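Local coordinates for protein glycosyl transferase family 9 (PDB 3TOV) that probably transfers a sugar, possibly a heptose, from a nucleotide-sugar donor to an acceptor, as other GT-B glycosyltransferases of family 9 do, at residues D91-L96 / P112-M117; K219-G224 / K242-T247; I303-M308 / E335-A340; D21-T26 / S158-E163. All blocks are in the same frame, centred on the assembly; numbering follows the deposited sequence.

Contact 1 of 4, residues D91-L96 / P112-M117; sequences DIVINL and PITTGM
I92 and I113 lie side by side and point the same way from neighbouring parallel strands, CG1 of I92 meeting CD1 of I113 at 4.0 Å. I94 and T115 repeat this on the same face, where CG1 of I94 runs alongside CG2 of T115. That methyl sits between the backbone N and the carbonyl carbon of T115, while OG1 is anti to N (chi1 -167°) and hydrogen-bonds K128 O on the next strand. V93 and T114 occupy the other face, CG1 of V93 resting 3.8 Å from CG2 of T114, and there V93 also packs on A106 and I109 of helix 100-109. Between the two faces the backbones exchange N-H...O bonds: V93 N to I113 O, T115 N to V93 O (2.7 Å), N95 N to T115 O and M117 N to N95 O. G116 has positive phi (84°), a conformation that would set a CB against the carbonyl O of T115; a CB would also run into N95 O across the pair. The strand directions differ by 26°, a modest twist. Strand 92-95, helix 100-109 and strand 113-116 form a beta-alpha-beta crossover, the repeating motif of the Rossmann-like domains that make up the GT-B fold.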
loop_
_atom_site.group_PDB
_atom_site.type_symbol
_atom_site.label_atom_id
_atom_site.label_comp_id
_atom_site.label_asym_id
_atom_site.label_seq_id
_atom_site.Cartn_x
_atom_site.Cartn_y
_atom_site.Cartn_z
ATOM N N ASP A 91 -2.267 -17.311 -22.550
ATOM C CA ASP A 91 -1.544 -16.805 -23.722
ATOM C C ASP A 91 -0.240 -16.110 -23.335
ATOM O O ASP A 91 0.832 -16.420 -23.869
ATOM C CB ASP A 91 -2.430 -15.827 -24.500
ATOM C CG ASP A 91 -3.726 -16.462 -24.971
ATOM O OD1 ASP A 91 -3.668 -17.604 -25.479
ATOM O OD2 ASP A 91 -4.799 -15.827 -24.825
ATOM N N ILE A 92 -0.361 -15.171 -22.400
ATOM C CA ILE A 92 0.749 -14.375 -21.903
ATOM C C ILE A 92 0.868 -14.465 -20.390
ATOM O O ILE A 92 -0.116 -14.283 -19.668
ATOM C CB ILE A 92 0.514 -12.890 -22.201
ATOM C CG1 ILE A 92 0.409 -12.645 -23.703
ATOM C CG2 ILE A 92 1.609 -12.030 -21.577
ATOM C CD1 ILE A 92 -0.502 -11.497 -24.043
ATOM N N VAL A 93 2.078 -14.724 -19.907
ATOM C CA VAL A 93 2.376 -14.550 -18.489
ATOM C C VAL A 93 3.336 -13.373 -18.243
ATOM O O VAL A 93 4.382 -13.259 -18.880
ATOM C CB VAL A 93 2.936 -15.833 -17.859
ATOM C CG1 VAL A 93 3.872 -15.494 -16.697
ATOM C CG2 VAL A 93 1.795 -16.727 -17.404
ATOM N N ILE A 94 2.957 -12.502 -17.315
ATOM C CA ILE A 94 3.752 -11.341 -16.947
ATOM C C ILE A 94 4.241 -11.485 -15.510
ATOM O O ILE A 94 3.433 -11.517 -14.592
ATOM C CB ILE A 94 2.894 -10.072 -17.026
ATOM C CG1 ILE A 94 2.199 -9.996 -18.382
ATOM C CG2 ILE A 94 3.730 -8.837 -16.753
ATOM C CD1 ILE A 94 1.589 -8.663 -18.693
ATOM N N ASN A 95 5.551 -11.577 -15.303
ATOM C CA ASN A 95 6.077 -11.682 -13.940
ATOM C C ASN A 95 6.584 -10.332 -13.434
ATOM O O ASN A 95 7.456 -9.724 -14.058
ATOM C CB ASN A 95 7.182 -12.745 -13.842
ATOM C CG ASN A 95 7.731 -12.885 -12.427
ATOM O OD1 ASN A 95 7.066 -12.533 -11.455
ATOM N ND2 ASN A 95 8.948 -13.401 -12.309
ATOM N N LEU A 96 6.023 -9.870 -12.312
ATOM C CA LEU A 96 6.367 -8.571 -11.720
ATOM C C LEU A 96 7.261 -8.740 -10.528
ATOM O O LEU A 96 7.767 -7.773 -9.989
ATOM C CB LEU A 96 5.118 -7.810 -11.288
ATOM C CG LEU A 96 4.285 -7.288 -12.464
ATOM C CD1 LEU A 96 3.138 -6.365 -12.036
ATOM C CD2 LEU A 96 5.202 -6.586 -13.456
ATOM N N PRO A 112 2.889 -19.811 -23.790
ATOM C CA PRO A 112 3.483 -19.523 -25.093
ATOM C C PRO A 112 4.463 -18.368 -24.989
ATOM O O PRO A 112 5.506 -18.347 -25.646
ATOM C CB PRO A 112 2.278 -19.081 -25.914
ATOM C CG PRO A 112 1.166 -19.862 -25.362
ATOM C CD PRO A 112 1.432 -19.997 -23.888
ATOM N N ILE A 113 4.121 -17.394 -24.162
ATOM C CA ILE A 113 4.999 -16.263 -23.992
ATOM C C ILE A 113 5.001 -15.732 -22.565
ATOM O O ILE A 113 3.962 -15.372 -22.017
ATOM C CB ILE A 113 4.676 -15.162 -25.017
ATOM C CG1 ILE A 113 4.839 -13.783 -24.408
ATOM C CG2 ILE A 113 3.254 -15.298 -25.528
ATOM C CD1 ILE A 113 4.095 -12.784 -25.194
ATOM N N THR A 114 6.192 -15.730 -21.971
ATOM C CA THR A 114 6.419 -15.149 -20.655
ATOM C C THR A 114 7.175 -13.838 -20.799
ATOM O O THR A 114 8.126 -13.725 -21.588
ATOM C CB THR A 114 7.246 -16.074 -19.734
ATOM O OG1 THR A 114 6.635 -17.369 -19.658
ATOM C CG2 THR A 114 7.339 -15.484 -18.346
ATOM N N THR A 115 6.740 -12.848 -20.032
ATOM C CA THR A 115 7.406 -11.561 -20.014
ATOM C C THR A 115 7.386 -10.944 -18.599
ATOM O O THR A 115 7.162 -11.639 -17.602
ATOM C CB THR A 115 6.881 -10.620 -21.153
ATOM O OG1 THR A 115 7.757 -9.500 -21.307
ATOM C CG2 THR A 115 5.469 -10.141 -20.897
ATOM N N GLY A 116 7.659 -9.652 -18.504
ATOM C CA GLY A 116 7.901 -9.041 -17.214
ATOM C C GLY A 116 9.356 -9.244 -16.839
ATOM O O GLY A 116 10.219 -9.419 -17.687
HETATM N N MSE A 117 9.640 -9.224 -15.551
HETATM C CA MSE A 117 11.010 -9.338 -15.112
HETATM C C MSE A 117 11.108 -10.537 -14.200
HETATM O O MSE A 117 10.269 -10.717 -13.321
HETATM C CB MSE A 117 11.431 -8.080 -14.356
HETATM C CG MSE A 117 12.913 -8.026 -14.130
HETATM SE SE MSE A 117 13.477 -6.771 -12.781
HETATM C CE MSE A 117 15.360 -7.260 -12.764
#

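Contact 2 of 4, residues K219-G224 / K242-T247; sequences KTVFFG and KPIVAT
V221 and I244 stand side by side on one face of two parallel strands, CG1 of V221 lying 3.7 Å from both CB and CG2 of I244. A246 extends this patch, its CB meeting CG1 of V221 and, at 4.0 Å, CD1 of F223; F175 and Y176 of helix 166-178 pack over the same side. F222 turns to the other face. Its CG lies beside the backbone N (chi1 -72°), a torsion that brings one ring edge to I244 O, in the ring plane, and CE2 to within 3.7 Å of CB of P243; the ring also stacks with F190 and touches V235. Backbone bonds from I244 N to T220 O (2.7 Å), F222 N to I244 O and A246 N to F222 O (2.7 Å) hold the strands. T247 carries its hydroxyl beside its own backbone N (chi1 -48°) and donates OG1 to F223 O at 3.0 Å, from above the carbonyl plane, 61° out of it. With a valine here, F223 O would probably lose this hydroxyl donor, and the link beyond the strand ends with it. The contact is mainly apolar on its faces, with hydrogen bonding across it carried by the backbone and by the hydroxyl of T247, which extends the pairing past the strand ends.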
loop_
_atom_site.group_PDB
_atom_site.type_symbol
_atom_site.label_atom_id
_atom_site.label_comp_id
_atom_site.label_asym_id
_atom_site.label_seq_id
_atom_site.Cartn_x
_atom_site.Cartn_y
_atom_site.Cartn_z
ATOM N N LYS A 219 -12.416 13.523 16.437
ATOM C CA LYS A 219 -12.306 12.154 16.941
ATOM C C LYS A 219 -11.074 11.478 16.322
ATOM O O LYS A 219 -10.680 11.788 15.194
ATOM C CB LYS A 219 -13.570 11.347 16.643
ATOM C CG LYS A 219 -14.870 12.034 17.042
ATOM C CD LYS A 219 -15.240 11.818 18.506
ATOM C CE LYS A 219 -16.711 12.182 18.747
ATOM N NZ LYS A 219 -17.324 11.523 19.942
ATOM N N THR A 220 -10.475 10.552 17.067
ATOM C CA THR A 220 -9.169 10.004 16.720
ATOM C C THR A 220 -9.103 8.479 16.855
ATOM O O THR A 220 -9.373 7.941 17.922
ATOM C CB THR A 220 -8.075 10.634 17.614
ATOM O OG1 THR A 220 -8.214 10.166 18.960
ATOM C CG2 THR A 220 -8.194 12.157 17.613
ATOM N N VAL A 221 -8.745 7.788 15.775
ATOM C CA VAL A 221 -8.591 6.330 15.791
ATOM C C VAL A 221 -7.132 5.939 15.757
ATOM O O VAL A 221 -6.293 6.703 15.303
ATOM C CB VAL A 221 -9.189 5.665 14.542
ATOM C CG1 VAL A 221 -10.065 4.475 14.927
ATOM C CG2 VAL A 221 -9.946 6.667 13.709
ATOM N N PHE A 222 -6.837 4.730 16.220
ATOM C CA PHE A 222 -5.496 4.171 16.103
ATOM C C PHE A 222 -5.560 2.789 15.450
ATOM O O PHE A 222 -6.351 1.933 15.844
ATOM C CB PHE A 222 -4.800 4.128 17.469
ATOM C CG PHE A 222 -4.394 5.486 17.977
ATOM C CD1 PHE A 222 -3.066 5.883 17.959
ATOM C CD2 PHE A 222 -5.342 6.380 18.448
ATOM C CE1 PHE A 222 -2.685 7.149 18.424
ATOM C CE2 PHE A 222 -4.974 7.638 18.902
ATOM C CZ PHE A 222 -3.640 8.019 18.894
ATOM N N PHE A 223 -4.740 2.589 14.430
ATOM C CA PHE A 223 -4.784 1.363 13.662
ATOM C C PHE A 223 -3.623 0.456 14.037
ATOM O O PHE A 223 -2.976 0.675 15.051
ATOM C CB PHE A 223 -4.800 1.684 12.171
ATOM C CG PHE A 223 -5.995 2.497 11.744
ATOM C CD1 PHE A 223 -7.222 1.894 11.537
ATOM C CD2 PHE A 223 -5.891 3.861 11.543
ATOM C CE1 PHE A 223 -8.327 2.636 11.134
ATOM C CE2 PHE A 223 -6.993 4.610 11.139
ATOM C CZ PHE A 223 -8.211 3.993 10.933
ATOM N N GLY A 224 -3.374 -0.573 13.235
ATOM C CA GLY A 224 -2.318 -1.525 13.535
ATOM C C GLY A 224 -2.771 -2.971 13.662
ATOM O O GLY A 224 -3.968 -3.291 13.661
ATOM N N LYS A 242 -10.206 10.732 24.728
ATOM C CA LYS A 242 -10.528 9.331 24.481
ATOM C C LYS A 242 -10.343 9.000 23.025
ATOM O O LYS A 242 -11.121 9.443 22.175
ATOM C CB LYS A 242 -11.955 8.991 24.941
ATOM C CG LYS A 242 -12.332 7.512 24.869
ATOM C CD LYS A 242 -13.582 7.297 23.994
ATOM C CE LYS A 242 -13.949 5.816 23.871
ATOM N NZ LYS A 242 -14.939 5.551 22.781
ATOM N N PRO A 243 -9.292 8.227 22.730
ATOM C CA PRO A 243 -9.032 7.695 21.389
ATOM C C PRO A 243 -9.922 6.486 21.102
ATOM O O PRO A 243 -10.476 5.887 22.030
ATOM C CB PRO A 243 -7.569 7.254 21.476
ATOM C CG PRO A 243 -7.371 6.915 22.911
ATOM C CD PRO A 243 -8.234 7.866 23.690
ATOM N N ILE A 244 -10.076 6.141 19.829
ATOM C CA ILE A 244 -10.658 4.854 19.483
ATOM C C ILE A 244 -9.491 3.951 19.182
ATOM O O ILE A 244 -8.504 4.403 18.597
ATOM C CB ILE A 244 -11.549 4.921 18.239
ATOM C CG1 ILE A 244 -12.675 5.939 18.442
ATOM C CG2 ILE A 244 -12.102 3.525 17.919
ATOM C CD1 ILE A 244 -13.462 6.277 17.189
ATOM N N VAL A 245 -9.583 2.685 19.588
ATOM C CA VAL A 245 -8.514 1.734 19.298
ATOM C C VAL A 245 -8.949 0.669 18.290
ATOM O O VAL A 245 -9.794 -0.163 18.595
ATOM C CB VAL A 245 -7.956 1.080 20.573
ATOM C CG1 VAL A 245 -6.737 0.244 20.224
ATOM C CG2 VAL A 245 -7.606 2.139 21.610
ATOM N N ALA A 246 -8.371 0.713 17.086
ATOM C CA ALA A 246 -8.699 -0.237 16.021
ATOM C C ALA A 246 -7.542 -1.188 15.730
ATOM O O ALA A 246 -7.590 -1.988 14.784
ATOM C CB ALA A 246 -9.109 0.491 14.769
ATOM N N THR A 247 -6.508 -1.099 16.561
ATOM C CA THR A 247 -5.341 -1.962 16.445
ATOM C C THR A 247 -5.740 -3.424 16.507
ATOM O O THR A 247 -6.692 -3.772 17.171
ATOM C CB THR A 247 -4.344 -1.681 17.564
ATOM O OG1 THR A 247 -4.135 -0.271 17.654
ATOM C CG2 THR A 247 -3.019 -2.368 17.279
#

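Contact 3 of 4, residues I303-M308 / E335-A340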
loop_
_atom_site.group_PDB
_atom_site.type_symbol
_atom_site.label_atom_id
_atom_site.label_comp_id
_atom_site.label_asym_id
_atom_site.label_seq_id
_atom_site.Cartn_x
_atom_site.Cartn_y
_atom_site.Cartn_z
ATOM N N ILE A 303 1.196 15.190 2.187
ATOM C CA ILE A 303 2.262 16.098 2.552
ATOM C C ILE A 303 3.260 15.221 3.281
ATOM O O ILE A 303 2.954 14.634 4.316
ATOM C CB ILE A 303 1.809 17.178 3.559
ATOM C CG1 ILE A 303 0.834 18.163 2.951
ATOM C CG2 ILE A 303 2.988 17.958 4.105
ATOM C CD1 ILE A 303 0.351 19.142 3.999
ATOM N N VAL A 304 4.456 15.138 2.735
ATOM C CA VAL A 304 5.497 14.312 3.289
ATOM C C VAL A 304 6.460 15.187 4.086
ATOM O O VAL A 304 7.021 16.145 3.562
ATOM C CB VAL A 304 6.205 13.599 2.143
ATOM C CG1 VAL A 304 7.424 12.812 2.625
ATOM C CG2 VAL A 304 5.199 12.732 1.438
ATOM N N LEU A 305 6.630 14.873 5.364
ATOM C CA LEU A 305 7.516 15.647 6.216
ATOM C C LEU A 305 8.848 14.943 6.279
ATOM O O LEU A 305 8.937 13.867 6.855
ATOM C CB LEU A 305 6.934 15.790 7.628
ATOM C CG LEU A 305 5.489 16.305 7.695
ATOM C CD1 LEU A 305 4.903 16.232 9.097
ATOM C CD2 LEU A 305 5.390 17.716 7.131
ATOM N N GLU A 306 9.875 15.537 5.671
ATOM C CA GLU A 306 11.222 14.995 5.785
ATOM C C GLU A 306 12.204 15.957 6.455
ATOM O O GLU A 306 11.880 17.107 6.743
ATOM C CB GLU A 306 11.740 14.511 4.428
ATOM C CG GLU A 306 11.079 15.174 3.232
ATOM C CD GLU A 306 11.491 14.546 1.906
ATOM O OE1 GLU A 306 12.421 13.693 1.893
ATOM O OE2 GLU A 306 10.872 14.919 0.885
ATOM N N THR A 307 13.405 15.460 6.718
ATOM C CA THR A 307 14.430 16.210 7.425
ATOM C C THR A 307 14.681 17.665 6.949
ATOM O O THR A 307 14.669 18.578 7.774
ATOM C CB THR A 307 15.750 15.411 7.470
ATOM O OG1 THR A 307 15.579 14.251 8.291
ATOM C CG2 THR A 307 16.879 16.274 8.044
HETATM N N MSE A 308 14.922 17.882 5.651
HETATM C CA MSE A 308 15.096 19.245 5.127
HETATM C C MSE A 308 13.998 20.195 5.601
HETATM O O MSE A 308 14.287 21.280 6.116
HETATM C CB MSE A 308 15.123 19.289 3.594
HETATM C CG MSE A 308 16.499 19.431 2.938
HETATM SE SE MSE A 308 17.800 20.650 3.756
HETATM C CE MSE A 308 16.545 21.948 4.433
ATOM N N GLU A 335 4.265 20.595 16.144
ATOM C CA GLU A 335 3.804 21.733 15.344
ATOM C C GLU A 335 3.892 21.450 13.829
ATOM O O GLU A 335 2.940 21.710 13.090
ATOM C CB GLU A 335 4.477 23.045 15.767
ATOM C CG GLU A 335 5.851 22.879 16.456
ATOM C CD GLU A 335 5.780 22.234 17.858
ATOM O OE1 GLU A 335 4.804 22.491 18.602
ATOM O OE2 GLU A 335 6.707 21.469 18.223
ATOM N N GLN A 336 4.989 20.873 13.357
ATOM C CA GLN A 336 5.001 20.439 11.952
ATOM C C GLN A 336 3.798 19.542 11.623
ATOM O O GLN A 336 3.056 19.806 10.677
ATOM C CB GLN A 336 6.304 19.725 11.577
ATOM C CG GLN A 336 7.509 20.626 11.493
ATOM C CD GLN A 336 8.710 19.930 10.904
ATOM O OE1 GLN A 336 9.688 19.664 11.602
ATOM N NE2 GLN A 336 8.650 19.636 9.608
ATOM N N VAL A 337 3.606 18.480 12.402
ATOM C CA VAL A 337 2.514 17.554 12.128
ATOM C C VAL A 337 1.175 18.287 12.177
ATOM O O VAL A 337 0.413 18.277 11.194
ATOM C CB VAL A 337 2.516 16.334 13.086
ATOM C CG1 VAL A 337 1.269 15.486 12.871
ATOM C CG2 VAL A 337 3.765 15.492 12.865
ATOM N N ILE A 338 0.908 18.934 13.313
ATOM C CA ILE A 338 -0.306 19.723 13.469
ATOM C C ILE A 338 -0.585 20.618 12.255
ATOM O O ILE A 338 -1.699 20.631 11.733
ATOM C CB ILE A 338 -0.228 20.628 14.695
ATOM C CG1 ILE A 338 0.149 19.831 15.939
ATOM C CG2 ILE A 338 -1.554 21.369 14.886
ATOM C CD1 ILE A 338 -1.053 19.306 16.721
ATOM N N LYS A 339 0.425 21.363 11.806
ATOM C CA LYS A 339 0.222 22.324 10.723
ATOM C C LYS A 339 -0.236 21.667 9.435
ATOM O O LYS A 339 -1.086 22.211 8.722
ATOM C CB LYS A 339 1.479 23.147 10.448
ATOM C CG LYS A 339 1.177 24.337 9.551
ATOM C CD LYS A 339 2.264 25.409 9.595
ATOM C CE LYS A 339 2.127 26.424 8.437
ATOM N NZ LYS A 339 0.878 27.254 8.486
ATOM N N ALA A 340 0.342 20.499 9.152
ATOM C CA ALA A 340 0.156 19.804 7.884
ATOM C C ALA A 340 -1.240 19.234 7.806
ATOM O O ALA A 340 -1.903 19.286 6.766
ATOM C CB ALA A 340 1.165 18.707 7.753
#
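L305 reaches from its strand to the final helix and does so entirely by apolar contact: its CD1 meets CG2 of V337 at 4.0 Å, the two side chains crossing at about a right angle. CG of L305 lies beside the backbone N (chi1 -52°), which splays the methyls along the helix, CD1 toward V337 and the backbone of Q336, CD2 toward CB of A340 at 4.4 Å. I303, two residues earlier on the same side of the strand, places CD1 3.9 Å from CB of A340 and also against A340 O. The small alanine sits where two larger side chains converge, and it touches V284 on the adjoining strand as well. No hydrogen bond joins the two segments. Polar links run just beyond them: OE1 of Q336 bonds OG of S310 in helix 307-316, whose N-cap is E306, so that the glutamine ties the final helix to the one following the strand. V337 also packs on V209 of helix 203-216. Strand 302-305, the outermost of its parallel sheet, and helix 335-340 run antiparallel at 177°, with axes 10.0 Å apart. A helix laid antiparallel over an edge strand in this way is characteristic of the layered alpha/beta architecture of Rossmann-like domains.

Contact 4 of 4, residues D21-T26 / S158-E163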
loop_
_atom_site.group_PDB
_atom_site.type_symbol
_atom_site.label_atom_id
_atom_site.label_comp_id
_atom_site.label_asym_id
_atom_site.label_seq_id
_atom_site.Cartn_x
_atom_site.Cartn_y
_atom_site.Cartn_z
ATOM N N ASP A 21 3.837 -3.267 -1.549
ATOM C CA ASP A 21 4.204 -3.554 -2.916
ATOM C C ASP A 21 2.975 -3.972 -3.710
ATOM O O ASP A 21 2.822 -3.574 -4.847
ATOM C CB ASP A 21 5.285 -4.627 -2.971
ATOM C CG ASP A 21 6.531 -4.251 -2.166
ATOM O OD1 ASP A 21 7.409 -3.537 -2.699
ATOM O OD2 ASP A 21 6.641 -4.681 -1.000
ATOM N N VAL A 22 2.073 -4.742 -3.117
ATOM C CA VAL A 22 0.898 -5.193 -3.869
ATOM C C VAL A 22 -0.017 -4.044 -4.276
ATOM O O VAL A 22 -0.340 -3.880 -5.458
ATOM C CB VAL A 22 0.085 -6.280 -3.132
ATOM C CG1 VAL A 22 -1.311 -6.425 -3.738
ATOM C CG2 VAL A 22 0.820 -7.590 -3.191
ATOM N N ILE A 23 -0.439 -3.245 -3.310
ATOM C CA ILE A 23 -1.363 -2.163 -3.619
ATOM C C ILE A 23 -0.809 -1.291 -4.747
ATOM O O ILE A 23 -1.559 -0.757 -5.569
ATOM C CB ILE A 23 -1.678 -1.346 -2.367
ATOM C CG1 ILE A 23 -2.306 -2.280 -1.315
ATOM C CG2 ILE A 23 -2.570 -0.170 -2.714
ATOM C CD1 ILE A 23 -2.362 -1.716 0.103
ATOM N N LEU A 24 0.517 -1.195 -4.801
ATOM C CA LEU A 24 1.212 -0.404 -5.815
ATOM C C LEU A 24 1.153 -1.014 -7.213
ATOM O O LEU A 24 1.488 -0.354 -8.195
ATOM C CB LEU A 24 2.673 -0.203 -5.414
ATOM C CG LEU A 24 2.878 0.684 -4.192
ATOM C CD1 LEU A 24 4.314 0.626 -3.742
ATOM C CD2 LEU A 24 2.472 2.091 -4.545
ATOM N N THR A 25 0.748 -2.276 -7.302
ATOM C CA THR A 25 0.588 -2.927 -8.597
ATOM C C THR A 25 -0.811 -2.663 -9.124
ATOM O O THR A 25 -1.176 -3.111 -10.213
ATOM C CB THR A 25 0.771 -4.449 -8.508
ATOM O OG1 THR A 25 -0.313 -5.030 -7.763
ATOM C CG2 THR A 25 2.088 -4.794 -7.848
ATOM N N THR A 26 -1.596 -1.934 -8.346
ATOM C CA THR A 26 -3.012 -1.809 -8.634
ATOM C C THR A 26 -3.366 -0.836 -9.783
ATOM O O THR A 26 -4.334 -1.078 -10.522
ATOM C CB THR A 26 -3.808 -1.515 -7.340
ATOM O OG1 THR A 26 -5.072 -2.186 -7.399
ATOM C CG2 THR A 26 -4.009 -0.021 -7.128
ATOM N N SER A 158 -5.824 6.194 -12.303
ATOM C CA SER A 158 -6.450 6.968 -11.229
ATOM C C SER A 158 -6.039 6.548 -9.818
ATOM O O SER A 158 -6.857 6.509 -8.901
ATOM C CB SER A 158 -7.957 6.895 -11.355
ATOM O OG SER A 158 -8.317 5.619 -11.821
ATOM N N GLY A 159 -4.762 6.256 -9.640
ATOM C CA GLY A 159 -4.227 6.050 -8.313
ATOM C C GLY A 159 -4.460 4.650 -7.819
ATOM O O GLY A 159 -5.024 3.817 -8.527
ATOM N N LEU A 160 -3.998 4.399 -6.599
ATOM C CA LEU A 160 -4.236 3.138 -5.913
ATOM C C LEU A 160 -5.710 2.974 -5.551
ATOM O O LEU A 160 -6.446 3.947 -5.328
ATOM C CB LEU A 160 -3.397 3.058 -4.648
ATOM C CG LEU A 160 -1.993 3.645 -4.718
ATOM C CD1 LEU A 160 -1.379 3.654 -3.328
ATOM C CD2 LEU A 160 -1.122 2.866 -5.663
ATOM N N HIS A 161 -6.128 1.722 -5.473
ATOM C CA HIS A 161 -7.533 1.404 -5.308
ATOM C C HIS A 161 -7.697 0.071 -4.583
ATOM O O HIS A 161 -6.997 -0.897 -4.873
ATOM C CB HIS A 161 -8.197 1.338 -6.682
ATOM C CG HIS A 161 -9.658 1.044 -6.632
ATOM N ND1 HIS A 161 -10.268 0.168 -7.504
ATOM C CD2 HIS A 161 -10.635 1.511 -5.820
ATOM C CE1 HIS A 161 -11.560 0.106 -7.230
ATOM N NE2 HIS A 161 -11.808 0.911 -6.211
ATOM N N ILE A 162 -8.596 0.032 -3.613
ATOM C CA ILE A 162 -9.032 -1.239 -3.071
ATOM C C ILE A 162 -10.528 -1.183 -2.975
ATOM O O ILE A 162 -11.084 -0.261 -2.373
ATOM C CB ILE A 162 -8.449 -1.543 -1.705
ATOM C CG1 ILE A 162 -6.931 -1.659 -1.803
ATOM C CG2 ILE A 162 -9.023 -2.850 -1.190
ATOM C CD1 ILE A 162 -6.270 -2.129 -0.523
ATOM N N GLU A 163 -11.177 -2.153 -3.611
ATOM C CA GLU A 163 -12.625 -2.168 -3.687
ATOM C C GLU A 163 -13.101 -2.861 -2.441
ATOM O O GLU A 163 -12.692 -3.992 -2.184
ATOM C CB GLU A 163 -13.071 -2.939 -4.923
ATOM C CG GLU A 163 -14.494 -2.681 -5.341
ATOM C CD GLU A 163 -14.700 -1.264 -5.823
ATOM O OE1 GLU A 163 -14.823 -1.066 -7.054
ATOM O OE2 GLU A 163 -14.737 -0.348 -4.966
#
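T26 and L160 bring the two backbones nearest, CA to CA 5.8 Å, where a turn at the end of a short helix meets a loop without regular structure. The type I turn from I23 to T26 is closed by T26 N on I23 O at 3.0 Å, while V22 O accepts both N and OG1 of T25. Positive phi at G159 (83°) sets the loop's course just ahead of L160. I23 crosses both L160 and I162 at about right angles: with CG1 beside the backbone N (chi1 -59°), CG2 lies anti to N and meets CB of L160 at 3.9 Å, and CD1 meets CD1 of I162 at 4.0 Å. L24 lies alongside L160, CD2 to CD2 at 3.8 Å. T26 sets its methyl CG2 against the peptide joining L160 and H161, and its OG1 makes a weak bond to H161 O. Cutting I23 back to an alanine is likely to leave a gap between turn and loop and let L160 and I162 shift. Helix 271-277, from the second half of the molecule, packs on the same cluster through H274, V275 and I277, probably close to the interdomain region of the GT-B fold. Adhesion between turn and loop therefore rests mainly on buried aliphatic contact, the one hydrogen bond across it being weak.

From the N terminus, contact 4 opens first, at residues 21-26 just after the first strand, and stays open across 131 residues. Contact 1 opens and closes within that span, joining two neighbouring strands of the first parallel sheet, and its nearest atoms come to about 5 Å from contact 4. The loop 158-163 then closes contact 4 as the chain passes to its second half. Contacts 2 and 3 follow in series, neither nesting nor crossing. Contact 2 holds strand 244-245 at one border of the second sheet; contact 3 lays the last helix on strand 302-305 at the other, and the centres of contacts 2 and 3 are about 21 Å apart. Contact 4 sits near the molecular centre, between the two sheets.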